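Local atomic coordinates of transcriptional regulator, TetR family (Agrobacterium tumefaciens, PDB entry 2G7S), a protein that probably binds operator DNA as a dimer through its N-terminal helix-turn-helix domain and regulates transcription. Residues A[24-29]-A[115-120]; A[29-34]-A[50-55]; A[58-63]-A[103-108]; A[166-171]-A[179-184]. One frame throughout, in Å; residues are numbered along the deposited sequence. Where two conformers were deposited one is given.

Interaction 1: A[24-29]-A[115-120]; sequences GGYNSF and VLPETV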
loop_
_atom_site.group_PDB
_atom_site.type_symbol
_atom_site.label_atom_id
_atom_site.label_comp_id
_atom_site.label_asym_id
_atom_site.label_seq_id
_atom_site.Cartn_x
_atom_site.Cartn_y
_atom_site.Cartn_z
ATOM N N GLY A 24 -6.505 3.738 9.681
ATOM C CA GLY A 24 -5.447 2.862 10.226
ATOM C C GLY A 24 -5.638 1.382 10.082
ATOM O O GLY A 24 -4.871 0.695 10.732
ATOM N N GLY A 25 -6.640 0.907 9.334
ATOM C CA GLY A 25 -6.831 -0.507 9.137
ATOM C C GLY A 25 -7.585 -1.213 10.266
ATOM O O GLY A 25 -8.098 -0.615 11.232
ATOM N N TYR A 26 -7.590 -2.525 10.156
ATOM C CA TYR A 26 -8.469 -3.369 10.953
ATOM C C TYR A 26 -8.251 -3.184 12.457
ATOM O O TYR A 26 -9.192 -3.237 13.254
ATOM C CB TYR A 26 -8.153 -4.809 10.592
ATOM C CG TYR A 26 -9.136 -5.786 11.197
ATOM C CD1 TYR A 26 -10.365 -6.028 10.583
ATOM C CD2 TYR A 26 -8.816 -6.516 12.374
ATOM C CE1 TYR A 26 -11.284 -6.953 11.142
ATOM C CE2 TYR A 26 -9.758 -7.440 12.914
ATOM C CZ TYR A 26 -10.981 -7.616 12.301
ATOM O OH TYR A 26 -11.907 -8.481 12.815
ATOM N N ASN A 27 -6.994 -3.059 12.867
ATOM C CA ASN A 27 -6.621 -3.073 14.291
ATOM C C ASN A 27 -6.472 -1.694 14.875
ATOM O O ASN A 27 -5.983 -1.537 16.013
ATOM C CB ASN A 27 -5.361 -3.915 14.491
ATOM C CG ASN A 27 -5.647 -5.397 14.408
ATOM O OD1 ASN A 27 -6.448 -5.894 15.209
ATOM N ND2 ASN A 27 -5.030 -6.108 13.448
ATOM N N SER A 28 -6.851 -0.678 14.117
ATOM C CA SER A 28 -6.649 0.696 14.585
ATOM C C SER A 28 -7.883 1.256 15.284
ATOM O O SER A 28 -7.847 2.441 15.685
ATOM C CB SER A 28 -6.386 1.601 13.402
ATOM O OG SER A 28 -7.487 1.801 12.534
ATOM N N PHE A 29 -8.977 0.501 15.350
ATOM C CA PHE A 29 -10.201 0.967 16.041
ATOM C C PHE A 29 -10.799 -0.156 16.844
ATOM O O PHE A 29 -10.539 -1.329 16.578
ATOM C CB PHE A 29 -11.211 1.558 15.054
ATOM C CG PHE A 29 -11.868 0.533 14.207
ATOM C CD1 PHE A 29 -13.124 0.067 14.579
ATOM C CD2 PHE A 29 -11.235 -0.069 13.083
ATOM C CE1 PHE A 29 -13.797 -0.926 13.878
ATOM C CE2 PHE A 29 -11.902 -1.087 12.412
ATOM C CZ PHE A 29 -13.168 -1.519 12.751
ATOM N N VAL A 115 -2.751 -10.876 9.086
ATOM C CA VAL A 115 -3.360 -10.852 10.433
ATOM C C VAL A 115 -4.864 -10.718 10.360
ATOM O O VAL A 115 -5.518 -10.668 11.419
ATOM C CB VAL A 115 -2.778 -9.758 11.334
ATOM C CG1 VAL A 115 -1.210 -9.924 11.422
ATOM C CG2 VAL A 115 -3.171 -8.330 10.898
ATOM N N LEU A 116 -5.439 -10.634 9.164
ATOM C CA LEU A 116 -6.894 -10.417 9.118
ATOM C C LEU A 116 -7.671 -11.744 9.236
ATOM O O LEU A 116 -7.195 -12.820 8.820
ATOM C CB LEU A 116 -7.305 -9.809 7.757
ATOM C CG LEU A 116 -6.783 -8.403 7.517
ATOM C CD1 LEU A 116 -7.233 -7.900 6.147
ATOM C CD2 LEU A 116 -7.244 -7.419 8.602
ATOM N N PRO A 117 -8.904 -11.660 9.733
ATOM C CA PRO A 117 -9.741 -12.836 9.619
ATOM C C PRO A 117 -9.867 -13.354 8.187
ATOM O O PRO A 117 -9.995 -12.533 7.249
ATOM C CB PRO A 117 -11.120 -12.345 10.139
ATOM C CG PRO A 117 -10.839 -11.078 10.969
ATOM C CD PRO A 117 -9.583 -10.456 10.264
ATOM N N GLU A 118 -9.892 -14.665 8.017
ATOM C CA GLU A 118 -9.982 -15.213 6.664
ATOM C C GLU A 118 -11.232 -14.688 5.938
ATOM O O GLU A 118 -11.193 -14.489 4.698
ATOM C CB GLU A 118 -10.085 -16.710 6.682
ATOM C CG GLU A 118 -8.838 -17.363 7.261
ATOM C CD GLU A 118 -8.929 -18.894 7.313
ATOM O OE1 GLU A 118 -10.017 -19.490 7.184
ATOM O OE2 GLU A 118 -7.848 -19.489 7.577
ATOM N N THR A 119 -12.347 -14.499 6.662
ATOM C CA THR A 119 -13.556 -14.041 5.959
ATOM C C THR A 119 -13.382 -12.621 5.399
ATOM O O THR A 119 -13.894 -12.303 4.283
ATOM C CB THR A 119 -14.773 -14.053 6.860
ATOM O OG1 THR A 119 -14.431 -13.339 8.052
ATOM C CG2 THR A 119 -15.144 -15.552 7.238
ATOM N N VAL A 120 -12.640 -11.778 6.118
ATOM C CA VAL A 120 -12.330 -10.433 5.615
ATOM C C VAL A 120 -11.399 -10.503 4.423
ATOM O O VAL A 120 -11.591 -9.752 3.439
ATOM C CB VAL A 120 -11.737 -9.561 6.769
ATOM C CG1 VAL A 120 -11.365 -8.160 6.226
ATOM C CG2 VAL A 120 -12.770 -9.454 7.892
HETATM O O HOH W 1 -5.495 -9.026 13.641
#

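Interaction 2: A[29-34]-A[50-55]; sequences FSYADI and PSKSDL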
loop_
_atom_site.group_PDB
_atom_site.type_symbol
_atom_site.label_atom_id
_atom_site.label_comp_id
_atom_site.label_asym_id
_atom_site.label_seq_id
_atom_site.Cartn_x
_atom_site.Cartn_y
_atom_site.Cartn_z
ATOM N N PHE A 29 -8.977 0.501 15.350
ATOM C CA PHE A 29 -10.201 0.967 16.041
ATOM C C PHE A 29 -10.799 -0.156 16.844
ATOM O O PHE A 29 -10.539 -1.329 16.578
ATOM C CB PHE A 29 -11.211 1.558 15.054
ATOM C CG PHE A 29 -11.868 0.533 14.207
ATOM C CD1 PHE A 29 -13.124 0.067 14.579
ATOM C CD2 PHE A 29 -11.235 -0.069 13.083
ATOM C CE1 PHE A 29 -13.797 -0.926 13.878
ATOM C CE2 PHE A 29 -11.902 -1.087 12.412
ATOM C CZ PHE A 29 -13.168 -1.519 12.751
ATOM N N SER A 30 -11.597 0.243 17.848
ATOM C CA SER A 30 -12.229 -0.701 18.740
ATOM C C SER A 30 -13.737 -0.379 18.755
ATOM O O SER A 30 -14.201 0.709 18.320
ATOM C CB SER A 30 -11.786 -0.509 20.184
ATOM O OG SER A 30 -12.019 0.827 20.596
ATOM N N TYR A 31 -14.493 -1.280 19.367
ATOM C CA TYR A 31 -15.915 -0.945 19.607
ATOM C C TYR A 31 -16.035 0.261 20.526
ATOM O O TYR A 31 -16.970 1.058 20.346
ATOM C CB TYR A 31 -16.660 -2.148 20.237
ATOM C CG TYR A 31 -17.067 -3.199 19.251
ATOM C CD1 TYR A 31 -16.476 -3.268 17.960
ATOM C CD2 TYR A 31 -18.092 -4.103 19.552
ATOM C CE1 TYR A 31 -16.875 -4.256 17.066
ATOM C CE2 TYR A 31 -18.515 -5.080 18.650
ATOM C CZ TYR A 31 -17.890 -5.154 17.411
ATOM O OH TYR A 31 -18.310 -6.089 16.523
ATOM N N ALA A 32 -15.074 0.462 21.448
ATOM C CA ALA A 32 -15.156 1.708 22.274
ATOM C C ALA A 32 -15.119 3.006 21.418
ATOM O O ALA A 32 -15.757 4.047 21.714
ATOM C CB ALA A 32 -14.069 1.761 23.327
ATOM N N ASP A 33 -14.334 2.966 20.332
ATOM C CA ASP A 33 -14.221 4.135 19.482
ATOM C C ASP A 33 -15.550 4.329 18.766
ATOM O O ASP A 33 -16.013 5.481 18.596
ATOM C CB ASP A 33 -13.129 3.871 18.404
ATOM C CG ASP A 33 -11.718 3.828 18.972
ATOM O OD1 ASP A 33 -11.462 4.449 20.059
ATOM O OD2 ASP A 33 -10.881 3.145 18.365
ATOM N N ILE A 34 -16.155 3.229 18.317
ATOM C CA ILE A 34 -17.473 3.345 17.664
ATOM C C ILE A 34 -18.505 3.919 18.662
ATOM O O ILE A 34 -19.284 4.810 18.298
ATOM C CB ILE A 34 -17.967 1.977 17.159
ATOM C CG1 ILE A 34 -17.023 1.515 16.008
ATOM C CG2 ILE A 34 -19.379 2.117 16.612
ATOM C CD1 ILE A 34 -17.260 0.082 15.556
ATOM N N PRO A 50 -22.359 -9.728 15.238
ATOM C CA PRO A 50 -21.919 -10.708 16.274
ATOM C C PRO A 50 -20.429 -10.788 16.477
ATOM O O PRO A 50 -20.027 -11.436 17.449
ATOM C CB PRO A 50 -22.384 -12.017 15.728
ATOM C CG PRO A 50 -22.496 -11.866 14.285
ATOM C CD PRO A 50 -22.936 -10.412 14.060
ATOM N N SER A 51 -19.604 -10.154 15.637
ATOM C CA SER A 51 -18.193 -10.092 15.896
ATOM C C SER A 51 -17.657 -8.949 15.078
ATOM O O SER A 51 -18.303 -8.507 14.100
ATOM C CB SER A 51 -17.523 -11.363 15.415
ATOM O OG SER A 51 -17.628 -11.459 13.990
ATOM N N LYS A 52 -16.442 -8.527 15.407
ATOM C CA LYS A 52 -15.783 -7.492 14.624
ATOM C C LYS A 52 -15.475 -7.982 13.216
ATOM O O LYS A 52 -15.593 -7.193 12.236
ATOM C CB LYS A 52 -14.508 -7.060 15.360
ATOM C CG LYS A 52 -13.763 -5.977 14.594
ATOM C CD LYS A 52 -12.516 -5.591 15.436
ATOM C CE LYS A 52 -11.781 -4.474 14.740
ATOM N NZ LYS A 52 -10.553 -4.043 15.569
ATOM N N SER A 53 -15.155 -9.249 13.054
ATOM C CA SER A 53 -14.901 -9.753 11.683
ATOM C C SER A 53 -16.164 -9.614 10.866
ATOM O O SER A 53 -16.071 -9.279 9.664
ATOM C CB SER A 53 -14.393 -11.170 11.686
ATOM O OG SER A 53 -15.326 -12.062 12.157
ATOM N N ASP A 54 -17.330 -9.945 11.465
ATOM C CA ASP A 54 -18.533 -9.782 10.693
ATOM C C ASP A 54 -18.839 -8.304 10.357
ATOM O O ASP A 54 -19.245 -7.982 9.218
ATOM C CB ASP A 54 -19.690 -10.336 11.495
ATOM C CG ASP A 54 -21.026 -10.175 10.743
ATOM O OD1 ASP A 54 -21.181 -10.894 9.721
ATOM O OD2 ASP A 54 -21.846 -9.375 11.207
ATOM N N LEU A 55 -18.611 -7.411 11.321
ATOM C CA LEU A 55 -18.816 -5.993 11.042
ATOM C C LEU A 55 -17.952 -5.561 9.849
ATOM O O LEU A 55 -18.423 -4.880 8.905
ATOM C CB LEU A 55 -18.410 -5.248 12.322
ATOM C CG LEU A 55 -18.769 -3.787 12.348
ATOM C CD1 LEU A 55 -18.754 -3.282 13.870
ATOM C CD2 LEU A 55 -17.790 -3.073 11.592
#

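Interaction 3: A[58-63]-A[103-108]; sequences KLVSQY and FCVCAL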
loop_
_atom_site.group_PDB
_atom_site.type_symbol
_atom_site.label_atom_id
_atom_site.label_comp_id
_atom_site.label_asym_id
_atom_site.label_seq_id
_atom_site.Cartn_x
_atom_site.Cartn_y
_atom_site.Cartn_z
ATOM N N LYS A 58 -19.109 -6.919 6.527
ATOM C CA LYS A 58 -20.274 -6.159 6.046
ATOM C C LYS A 58 -19.868 -4.790 5.496
ATOM O O LYS A 58 -20.480 -4.288 4.556
ATOM C CB LYS A 58 -21.281 -5.996 7.181
ATOM C CG LYS A 58 -21.918 -7.341 7.492
ATOM C CD LYS A 58 -22.982 -7.664 6.460
ATOM C CE LYS A 58 -23.480 -9.105 6.626
ATOM N NZ LYS A 58 -23.448 -9.518 8.022
ATOM N N LEU A 59 -18.919 -4.151 6.165
ATOM C CA LEU A 59 -18.444 -2.860 5.710
ATOM C C LEU A 59 -17.768 -3.009 4.365
ATOM O O LEU A 59 -17.981 -2.144 3.480
ATOM C CB LEU A 59 -17.410 -2.418 6.792
ATOM C CG LEU A 59 -16.496 -1.252 6.847
ATOM C CD1 LEU A 59 -15.878 -1.196 8.268
ATOM C CD2 LEU A 59 -15.523 -1.173 5.729
ATOM N N VAL A 60 -16.888 -4.024 4.221
ATOM C CA VAL A 60 -16.163 -4.152 2.945
ATOM C C VAL A 60 -17.151 -4.544 1.847
ATOM O O VAL A 60 -17.027 -4.036 0.723
ATOM C CB VAL A 60 -15.059 -5.176 3.057
ATOM C CG1 VAL A 60 -14.441 -5.439 1.727
ATOM C CG2 VAL A 60 -13.993 -4.692 4.107
ATOM N N SER A 61 -18.134 -5.448 2.139
ATOM C CA SER A 61 -19.100 -5.806 1.070
ATOM C C SER A 61 -19.855 -4.534 0.585
ATOM O O SER A 61 -20.028 -4.324 -0.647
ATOM C CB SER A 61 -20.116 -6.818 1.654
ATOM O OG SER A 61 -21.071 -7.126 0.693
ATOM N N GLN A 62 -20.216 -3.646 1.509
ATOM C CA GLN A 62 -20.960 -2.416 1.129
ATOM C C GLN A 62 -19.999 -1.497 0.346
ATOM O O GLN A 62 -20.415 -0.811 -0.627
ATOM C CB GLN A 62 -21.392 -1.698 2.412
ATOM C CG GLN A 62 -22.111 -0.348 2.212
ATOM C CD GLN A 62 -22.422 0.213 3.592
ATOM O OE1 GLN A 62 -21.547 0.763 4.296
ATOM N NE2 GLN A 62 -23.644 0.013 4.023
ATOM N N TYR A 63 -18.740 -1.415 0.787
ATOM C CA TYR A 63 -17.764 -0.523 0.103
ATOM C C TYR A 63 -17.593 -1.035 -1.361
ATOM O O TYR A 63 -17.525 -0.239 -2.307
ATOM C CB TYR A 63 -16.394 -0.626 0.833
ATOM C CG TYR A 63 -15.315 -0.006 0.004
ATOM C CD1 TYR A 63 -15.125 1.400 0.025
ATOM C CD2 TYR A 63 -14.450 -0.808 -0.776
ATOM C CE1 TYR A 63 -14.112 1.976 -0.740
ATOM C CE2 TYR A 63 -13.373 -0.212 -1.520
ATOM C CZ TYR A 63 -13.250 1.166 -1.505
ATOM O OH TYR A 63 -12.258 1.830 -2.255
ATOM N N PHE A 103 -8.383 7.050 1.066
ATOM C CA PHE A 103 -7.660 5.797 0.817
ATOM C C PHE A 103 -8.731 4.737 0.551
ATOM O O PHE A 103 -9.810 4.783 1.178
ATOM C CB PHE A 103 -6.798 5.401 2.021
ATOM C CG PHE A 103 -5.467 4.724 1.654
ATOM C CD1 PHE A 103 -4.287 5.423 1.650
ATOM C CD2 PHE A 103 -5.427 3.382 1.361
ATOM C CE1 PHE A 103 -3.074 4.829 1.355
ATOM C CE2 PHE A 103 -4.212 2.765 1.095
ATOM C CZ PHE A 103 -3.060 3.478 1.060
ATOM N N CYS A 104 -8.436 3.784 -0.304
ATOM C CA CYS A 104 -9.341 2.669 -0.561
ATOM C C CYS A 104 -9.318 1.707 0.664
ATOM O O CYS A 104 -8.254 1.287 1.110
ATOM C CB CYS A 104 -8.838 1.974 -1.818
ATOM S SG CYS A 104 -9.718 0.365 -2.084
ATOM N N VAL A 105 -10.499 1.371 1.197
ATOM C CA VAL A 105 -10.601 0.432 2.315
ATOM C C VAL A 105 -9.905 -0.865 1.990
ATOM O O VAL A 105 -9.237 -1.456 2.853
ATOM C CB VAL A 105 -12.143 0.152 2.504
ATOM C CG1 VAL A 105 -12.365 -1.069 3.418
ATOM C CG2 VAL A 105 -12.889 1.385 3.028
ATOM N N CYS A 106 -10.103 -1.349 0.746
ATOM C CA CYS A 106 -9.576 -2.683 0.420
ATOM C C CYS A 106 -8.065 -2.604 0.203
ATOM O O CYS A 106 -7.338 -3.519 0.597
ATOM C CB CYS A 106 -10.240 -3.267 -0.796
ATOM S SG CYS A 106 -11.952 -3.747 -0.373
ATOM N N ALA A 107 -7.560 -1.519 -0.407
ATOM C CA ALA A 107 -6.130 -1.432 -0.567
ATOM C C ALA A 107 -5.446 -1.391 0.818
ATOM O O ALA A 107 -4.343 -1.933 1.017
ATOM C CB ALA A 107 -5.772 -0.178 -1.418
ATOM N N LEU A 108 -6.050 -0.659 1.762
ATOM C CA LEU A 108 -5.456 -0.551 3.076
ATOM C C LEU A 108 -5.466 -1.925 3.749
ATOM O O LEU A 108 -4.467 -2.367 4.327
ATOM C CB LEU A 108 -6.189 0.569 3.937
ATOM C CG LEU A 108 -5.282 1.274 5.017
ATOM C CD1 LEU A 108 -5.972 2.521 5.554
ATOM C CD2 LEU A 108 -4.748 0.438 6.133
#

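Interaction 4: A[166-171]-A[179-184]; sequences HGAMLS and ATFGAI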
loop_
_atom_site.group_PDB
_atom_site.type_symbol
_atom_site.label_atom_id
_atom_site.label_comp_id
_atom_site.label_asym_id
_atom_site.label_seq_id
_atom_site.Cartn_x
_atom_site.Cartn_y
_atom_site.Cartn_z
ATOM N N HIS A 166 -2.784 2.105 -6.311
ATOM C CA HIS A 166 -2.650 1.829 -4.885
ATOM C C HIS A 166 -1.317 2.394 -4.344
ATOM O O HIS A 166 -1.280 2.920 -3.201
ATOM C CB HIS A 166 -2.701 0.349 -4.674
ATOM C CG HIS A 166 -4.053 -0.208 -4.949
ATOM N ND1 HIS A 166 -4.248 -1.546 -5.236
ATOM C CD2 HIS A 166 -5.281 0.369 -4.953
ATOM C CE1 HIS A 166 -5.565 -1.769 -5.410
ATOM N NE2 HIS A 166 -6.217 -0.615 -5.252
ATOM N N GLY A 167 -0.253 2.346 -5.153
ATOM C CA GLY A 167 1.003 2.881 -4.688
ATOM C C GLY A 167 0.921 4.406 -4.634
ATOM O O GLY A 167 1.637 5.033 -3.811
ATOM N N ALA A 168 0.175 5.040 -5.548
ATOM C CA ALA A 168 0.060 6.500 -5.557
ATOM C C ALA A 168 -0.757 6.998 -4.350
ATOM O O ALA A 168 -0.423 8.048 -3.776
ATOM C CB ALA A 168 -0.602 6.938 -6.865
HETATM N N MSE A 169 -1.834 6.271 -3.977
HETATM C CA MSE A 169 -2.568 6.593 -2.767
HETATM C C MSE A 169 -1.586 6.577 -1.579
HETATM O O MSE A 169 -1.717 7.407 -0.609
HETATM C CB MSE A 169 -3.683 5.470 -2.471
HETATM C CG MSE A 169 -4.841 5.543 -3.284
HETATM SE SE MSE A 169 -5.758 3.856 -2.689
HETATM C CE MSE A 169 -7.163 4.217 -4.341
ATOM N N LEU A 170 -0.706 5.589 -1.559
ATOM C CA LEU A 170 0.205 5.424 -0.448
ATOM C C LEU A 170 1.180 6.595 -0.412
ATOM O O LEU A 170 1.433 7.200 0.646
ATOM C CB LEU A 170 0.983 4.099 -0.620
ATOM C CG LEU A 170 1.805 3.706 0.580
ATOM C CD1 LEU A 170 0.892 3.312 1.749
ATOM C CD2 LEU A 170 2.744 2.563 0.233
ATOM N N SER A 171 1.760 6.965 -1.578
ATOM C CA SER A 171 2.687 8.130 -1.588
ATOM C C SER A 171 1.970 9.411 -1.191
ATOM O O SER A 171 2.569 10.224 -0.486
ATOM C CB SER A 171 3.384 8.308 -2.949
ATOM O OG SER A 171 4.397 7.283 -3.041
ATOM N N ALA A 179 -1.052 16.734 -5.120
ATOM C CA ALA A 179 -0.736 16.536 -6.536
ATOM C C ALA A 179 -0.055 15.214 -6.761
ATOM O O ALA A 179 -0.005 14.817 -7.885
ATOM C CB ALA A 179 0.230 17.632 -7.033
ATOM N N THR A 180 0.436 14.537 -5.717
ATOM C CA THR A 180 1.147 13.270 -5.915
ATOM C C THR A 180 0.337 12.232 -6.671
ATOM O O THR A 180 0.883 11.510 -7.521
ATOM C CB THR A 180 1.523 12.744 -4.504
ATOM O OG1 THR A 180 2.547 13.621 -4.030
ATOM C CG2 THR A 180 2.004 11.407 -4.504
ATOM N N PHE A 181 -0.946 12.095 -6.330
ATOM C CA PHE A 181 -1.701 10.983 -6.905
ATOM C C PHE A 181 -1.780 11.107 -8.424
ATOM O O PHE A 181 -1.464 10.128 -9.160
ATOM C CB PHE A 181 -3.108 10.908 -6.298
ATOM C CG PHE A 181 -3.917 9.728 -6.799
ATOM C CD1 PHE A 181 -3.782 8.469 -6.232
ATOM C CD2 PHE A 181 -4.785 9.882 -7.850
ATOM C CE1 PHE A 181 -4.522 7.368 -6.739
ATOM C CE2 PHE A 181 -5.511 8.816 -8.362
ATOM C CZ PHE A 181 -5.388 7.551 -7.807
ATOM N N GLY A 182 -2.101 12.302 -8.929
ATOM C CA GLY A 182 -2.129 12.490 -10.364
ATOM C C GLY A 182 -0.746 12.439 -11.008
ATOM O O GLY A 182 -0.555 11.942 -12.124
ATOM N N ALA A 183 0.256 12.978 -10.295
ATOM C CA ALA A 183 1.602 13.002 -10.868
ATOM C C ALA A 183 2.135 11.597 -11.096
ATOM O O ALA A 183 3.009 11.375 -11.979
ATOM C CB ALA A 183 2.549 13.726 -9.925
ATOM N N ILE A 184 1.651 10.635 -10.311
ATOM C CA ILE A 184 2.122 9.267 -10.479
ATOM C C ILE A 184 1.243 8.501 -11.482
ATOM O O ILE A 184 1.817 7.679 -12.268
ATOM C CB ILE A 184 2.137 8.545 -9.118
ATOM C CG1 ILE A 184 3.270 9.131 -8.275
ATOM C CG2 ILE A 184 2.268 7.023 -9.251
ATOM C CD1 ILE A 184 3.162 8.756 -6.813
#

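Interaction 1: A[24-29]-A[115-120]
Tyr26 carries this contact, crossing Leu116 at a slant and turning a ring face to Pro117, which comes from the opposite direction just before helix 118-144. Its ring is thrown away from the backbone N (chi1 -171°), and its length is used in two parts. At the root, Leu116 CD2 sits 3.4 Å from Tyr26 CB and meets the ring obliquely. Toward the hydroxyl, Pro117 takes over: Pro117 CD lies 4.0 Å from the ring centroid and 22° off the normal, a CH-pi contact over one face displaced toward the rim, while Pro117 CG comes within 3.4 Å of Tyr26 OH. Val120 CG2 adds a looser, oblique touch at 4.4 Å from Tyr26 CE1. Pro117 occupies the N-cap position, which brings the helix start directly against the tyrosine.

The polar link is indirect. A single water accepts from Asn27 ND2 at 3.0 Å and donates to Val115 O at 2.8 Å, bridging side chain to backbone beside a van der Waals approach of Asn27 ND2 to Val115 CG2. Within 24-29 the turn is pinned at Gly25 O, which accepts from both Ser28 N and Ser28 OG, the latter at 2.8 Å; Gly25 itself leaves helix 6-24 with positive phi.

The contact joins the loop between helices 6-24 and 31-38, in the presumed DNA-binding domain, to the C-terminal domain, which in TetR relatives binds ligands. Tyr26 also rests on Val56 of helix 52-77 and Leu109 of helix 105-110, and Asn27 packs against Asn27 of the second subunit.

Interaction 2: A[29-34]-A[50-55]
Lys52 is fully extended, all four side-chain torsions anti, and Phe29 turns its ring between its own backbone N and carbonyl carbon (chi1 72°); together these settings lay the lysine end over a face of the phenyl ring. Lys52 NZ stands 4.5 Å from the Phe29 centroid and 10° off the normal, a well-centred cation-pi contact, and Lys52 CE follows at 4.2 Å from the same centroid as a CH-pi donor. The ammonium also donates to Phe29 O at 2.9 Å, nearly along the C=O axis (165°). A further hydrogen bond from Lys52 NZ goes to Tyr26 O, and the Tyr26 ring makes a second cation-pi contact, so the charge is held by two carbonyl oxygens and by the rings of the same two residues.

Tyr31 and Lys52 run past each other in opposite directions. The Tyr31 ring passes Lys52 CB obliquely, and Tyr31 CE1 meets Leu55 CD1 at 3.8 Å. Leu55 CD1 also faces Ile34 CD1, the two methyls meeting tip to tip at 4.0 Å.

Both helices start here with serine caps. Ser30 and Asp33 form a capping box, in which Asp33 N donates to Ser30 OG and Ser30 N to Asp33 OD2 from above the carboxylate plane; Ser51 OG accepts from Asp54 N at 3.0 Å.

The contact packs the start of helix 52-77 against the three-helix DNA-binding domain expected of a TetR protein, at the start of helix 31-38, the first helix of the helix-turn-helix. Phe29 and Leu55 also lean on helix 6-24, and Tyr31 and Ile34 on helix 42-48.

Interaction 3: A[58-63]-A[103-108]
The ring of Tyr63 and the branches of Val105 form the tight centre of this contact. Val105 CB stands 3.9 Å from the Tyr63 centroid and 5° off its normal, a CH-pi approach over the middle of the face, with Val105 CG2 spread toward one side at 3.7 Å from Tyr63 CD1. Tyr63 CG lies beside its own carbonyl carbon (chi1 167°), a setting that extends the side chain past Val105 in the opposite direction.

The other valine branch faces back along helix 52-77. Val105 CG1 touches Leu59 CD2 at 3.9 Å and Val60 CG2 at 4.0 Å, crossing both side chains at a slant. Cys106 SG closes the remaining corner: it lies 3.7 Å from Val60 CG1 and makes an oblique sulfur-aromatic contact with Tyr63, 4.9 Å from the ring centroid. Cys104 sulfur also lies beside the ring, but its modelled approach to the hydroxyl is too short to be trusted, and so its N-cap bond from Ala107 N is less certain.

Away from this buried face the helix turns outward. Lys58 is exposed, while Ser61 and Gln62 are partly exposed; Gln62 OE1 accepts from Arg18 NH2.

The contact packs long helix 52-77, which links the DNA-binding and C-terminal domains, against short helix 105-110. Helix 6-24 meets Leu59, Tyr63 and Val105, helix 118-144 brings His127 to both cysteines, and helix 81-98 adds Trp92 beside Tyr63 and Cys104.

Interaction 4: A[166-171]-A[179-184]
Helices 166-171 and 180-184 run roughly antiparallel, their axes at 146° and 8.4 Å apart at closest approach, with Ala168 and Phe181 nearest at 5.0 Å between CA atoms. That short spacing is borne by a small side chain: Ala168 CB points at the partner helix and touches Phe181 CD1 at 3.6 Å and Ile184 CG2 at 3.7 Å, lying between the two larger residues.

With CG trans to the main-chain nitrogen (chi1 -177°), the Phe181 ring is directed along the neighbouring helix. There Met169 N meets the ring at its edge, near the plane, and the extended selenomethionine side chain runs alongside in the same direction, with Met169 CG 3.9 Å from Phe181 CE1.

These two helices are the last of the C-terminal domain, joined by a short connection, and the contact is that of an antiparallel helical hairpin in the all-helical TetR fold. In many TetR-family proteins the final helices form the dimer interface; consistent with this, Ser171 and Ile184 pack on Phe128 and Ala163 of the second subunit.

Toward the connection, Ser171 CB meets Thr180 CG2 at 3.7 Å and Ile184 CD1 at 3.9 Å. The methyl of Thr180 faces helix 154-173, whereas Thr180 OG1 is hydrogen-bonded to Asp177 and Gly176 O at the helix start. Phe181 also packs on Ile89, Glu93 and Ile96 of helix 81-98.

How the interactions relate
From the N terminus, the loop after helix 6-24 opens interaction 1, which closes only at 115-120, a span of 85 intervening residues. Interactions 2 and 3 fall within that span, one after the other: interaction 2 closes a short loop around the helix-turn-helix, and interaction 3 starts farther along helix 52-77. Interaction 4 follows in series as a hairpin near the C terminus. Phe29 ends segment 24-29 and opens 29-34, and Lys52 NZ of interaction 2 bonds to Tyr26 O of interaction 1. Interactions 3 and 4 touch where Phe103 and Cys104 meet Met169. Interaction 1 joins the two domains and interaction 3 ties helix 52-77 to helix 105-110, whereas interactions 2 and 4 each stay within one domain.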